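Local coordinates for periplasmic divalent cation tolerance protein (Xylella fastidiosa, PDB 2NUH) that is of unknown function but, as a CutA family member, may bind copper and take part in tolerance of divalent cations, at residues 23-27 against 28-32. Residues are numbered along the deposited sequence; the frame is centred on the assembly and turned at random.
Sequences RVLVQ and ERLAA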
ATOM      1  N   ARG A  23       4.929   8.027   3.639  1.00 13.33           N
ATOM      2  CA  ARG A  23       5.668   8.542   4.770  1.00 14.83           C
ATOM      3  C   ARG A  23       5.009   8.143   6.074  1.00 13.85           C
ATOM      4  O   ARG A  23       5.683   7.713   7.008  1.00 14.66           O
ATOM      5  CB  ARG A  23       5.802  10.060   4.691  1.00 15.06           C
ATOM      6  CG  ARG A  23       6.699  10.558   3.577  1.00 18.17           C
ATOM      7  CD  ARG A  23       6.874  12.088   3.662  1.00 19.02           C
ATOM      8  NE  ARG A  23       7.149  12.536   5.033  1.00 25.05           N
ATOM      9  CZ  ARG A  23       6.284  13.195   5.803  1.00 29.02           C
ATOM     10  NH1 ARG A  23       6.615  13.556   7.038  1.00 28.75           N
ATOM     11  NH2 ARG A  23       5.084  13.509   5.343  1.00 30.99           N
ATOM     12  N   VAL A  24       3.691   8.269   6.140  1.00 13.17           N
ATOM     13  CA  VAL A  24       3.007   7.975   7.396  1.00 13.12           C
ATOM     14  C   VAL A  24       3.081   6.499   7.745  1.00 12.75           C
ATOM     15  O   VAL A  24       3.340   6.136   8.874  1.00 12.55           O
ATOM     16  CB  VAL A  24       1.552   8.453   7.398  1.00 13.52           C
ATOM     17  CG1 VAL A  24       0.810   7.904   8.614  1.00 14.78           C
ATOM     18  CG2 VAL A  24       1.525   9.973   7.418  1.00 14.64           C
ATOM     19  N   LEU A  25       2.856   5.634   6.760  1.00 11.89           N
ATOM     20  CA  LEU A  25       2.900   4.211   7.063  1.00 11.93           C
ATOM     21  C   LEU A  25       4.274   3.786   7.563  1.00 11.53           C
ATOM     22  O   LEU A  25       4.368   2.951   8.454  1.00 12.13           O
ATOM     23  CB  LEU A  25       2.523   3.383   5.840  1.00 11.99           C
ATOM     24  CG  LEU A  25       1.047   3.461   5.451  1.00 13.27           C
ATOM     25  CD1 LEU A  25       0.779   2.529   4.272  1.00 13.05           C
ATOM     26  CD2 LEU A  25       0.145   3.102   6.627  1.00 14.90           C
ATOM     27  N   VAL A  26       5.325   4.356   6.982  1.00 12.25           N
ATOM     28  CA  VAL A  26       6.680   4.022   7.411  1.00 12.75           C
ATOM     29  C   VAL A  26       6.963   4.676   8.761  1.00 13.08           C
ATOM     30  O   VAL A  26       7.468   4.024   9.670  1.00 14.23           O
ATOM     31  CB  VAL A  26       7.728   4.438   6.360  1.00 12.44           C
ATOM     32  CG1 VAL A  26       9.146   4.238   6.896  1.00 14.47           C
ATOM     33  CG2 VAL A  26       7.530   3.640   5.083  1.00 13.24           C
ATOM     34  N   GLN A  27       6.585   5.942   8.911  1.00 13.91           N
ATOM     35  CA  GLN A  27       6.869   6.656  10.150  1.00 14.93           C
ATOM     36  C   GLN A  27       6.200   5.988  11.322  1.00 14.82           C
ATOM     37  O   GLN A  27       6.783   5.882  12.401  1.00 15.09           O
ATOM     38  CB  GLN A  27       6.332   8.071  10.064  1.00 15.90           C
ATOM     39  CG  GLN A  27       7.242   9.002   9.368  1.00 19.38           C
ATOM     40  CD  GLN A  27       6.552  10.276   8.956  1.00 22.69           C
ATOM     41  OE1 GLN A  27       5.319  10.346   8.896  1.00 24.73           O
ATOM     42  NE2 GLN A  27       7.344  11.295   8.663  1.00 25.24           N
ATOM     43  N   GLU A  28       4.966   5.549  11.105  1.00 14.05           N
ATOM     44  CA  GLU A  28       4.201   4.919  12.167  1.00 14.37           C
ATOM     45  C   GLU A  28       4.470   3.442  12.321  1.00 14.16           C
ATOM     46  O   GLU A  28       3.777   2.752  13.064  1.00 14.38           O
ATOM     47  CB  GLU A  28       2.715   5.174  11.980  1.00 14.26           C
ATOM     48  CG  GLU A  28       2.413   6.650  12.065  1.00 15.39           C
ATOM     49  CD  GLU A  28       0.969   6.986  11.889  1.00 16.48           C
ATOM     50  OE1 GLU A  28       0.139   6.076  11.657  1.00 16.83           O
ATOM     51  OE2 GLU A  28       0.671   8.196  11.967  1.00 16.85           O
ATOM     52  N   ARG A  29       5.477   2.961  11.593  1.00 13.57           N
ATOM     53  CA  ARG A  29       5.907   1.570  11.669  1.00 13.99           C
ATOM     54  C   ARG A  29       4.764   0.609  11.378  1.00 13.46           C
ATOM     55  O   ARG A  29       4.595  -0.420  12.019  1.00 13.64           O
ATOM     56  CB  ARG A  29       6.586   1.277  13.011  1.00 14.62           C
ATOM     57  CG  ARG A  29       7.840   2.101  13.185  1.00 18.15           C
ATOM     58  CD  ARG A  29       8.638   1.725  14.421  1.00 24.27           C
ATOM     59  NE  ARG A  29       9.764   2.643  14.598  1.00 28.23           N
ATOM     60  CZ  ARG A  29      10.978   2.464  14.083  1.00 30.12           C
ATOM     61  NH1 ARG A  29      11.252   1.389  13.350  1.00 29.98           N
ATOM     62  NH2 ARG A  29      11.927   3.367  14.301  1.00 31.06           N
ATOM     63  N   LEU A  30       3.968   0.972  10.385  1.00 12.84           N
ATOM     64  CA  LEU A  30       2.926   0.086   9.900  1.00 12.51           C
ATOM     65  C   LEU A  30       3.381  -0.649   8.660  1.00 12.71           C
ATOM     66  O   LEU A  30       2.799  -1.656   8.282  1.00 12.84           O
ATOM     67  CB  LEU A  30       1.657   0.873   9.601  1.00 12.54           C
ATOM     68  CG  LEU A  30       1.116   1.629  10.806  1.00 13.32           C
ATOM     69  CD1 LEU A  30      -0.144   2.334  10.406  1.00 13.56           C
ATOM     70  CD2 LEU A  30       0.840   0.704  11.983  1.00 15.14           C
ATOM     71  N   ALA A  31       4.414  -0.115   8.023  1.00 12.32           N
ATOM     72  CA  ALA A  31       5.008  -0.745   6.859  1.00 12.49           C
ATOM     73  C   ALA A  31       6.488  -0.466   6.931  1.00 12.32           C
ATOM     74  O   ALA A  31       6.893   0.570   7.441  1.00 12.67           O
ATOM     75  CB  ALA A  31       4.424  -0.162   5.591  1.00 12.66           C
ATOM     76  N   ALA A  32       7.302  -1.402   6.445  1.00 12.24           N
ATOM     77  CA  ALA A  32       8.739  -1.188   6.430  1.00 12.79           C
ATOM     78  C   ALA A  32       9.130  -0.309   5.255  1.00 12.79           C
ATOM     79  O   ALA A  32      10.114   0.399   5.298  1.00 13.04           O
ATOM     80  CB  ALA A  32       9.450  -2.485   6.341  1.00 12.79           C
TER
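A Schellman motif ends helix 15-27, and Leu25 and Val26 supply the two carbonyls that close it. Leu30 N donates to Leu25 O at 2.8 Å, nearly in line with the C=O bond. Arg29 N donates to Val26 O at 3.0 Å from above the carbonyl plane. Arg29, the C' residue, makes the turn with a left-handed backbone (phi 56°). Leu25 O also accepts from Ala31 N at 3.1 Å, from above the carbonyl plane, and thus holds two donors. At the C-cap, Glu28 N still makes a helical bond, to Val24 O at 2.8 Å. Beyond it, the CA-H of Val26 points almost straight at Ala31 O.

Leu25 and Leu30 cross at about a right angle, with Leu25 CD2 3.9 Å from Leu30 CD1. Leu30 CB lies 3.6 Å from Leu25 O. Ala31 CB meets Leu25 CB at 4.0 Å. Next to the leucine pair, Val24 and Glu28 lie side by side, pointing the same way. The methyl Val24 CG1, placed anti to the backbone N (chi1 170°), sits over the flat face of the Glu28 carboxylate, 3.4 Å from Glu28 CD. Glu28 OE1 forms a salt bridge with Arg73 NE of helix 67-77.

The turn leads from helix 15-27 into strand 33-38. Val24 and Leu30 pack on helix 67-77, while Leu25 and Ala31 rest on Ile60 of strand 50-63. Arg29 NH1 bonds to Glu104 O of helix 95-105, and Ala32 pairs through its backbone with Lys61, where the chain joins the antiparallel sheet.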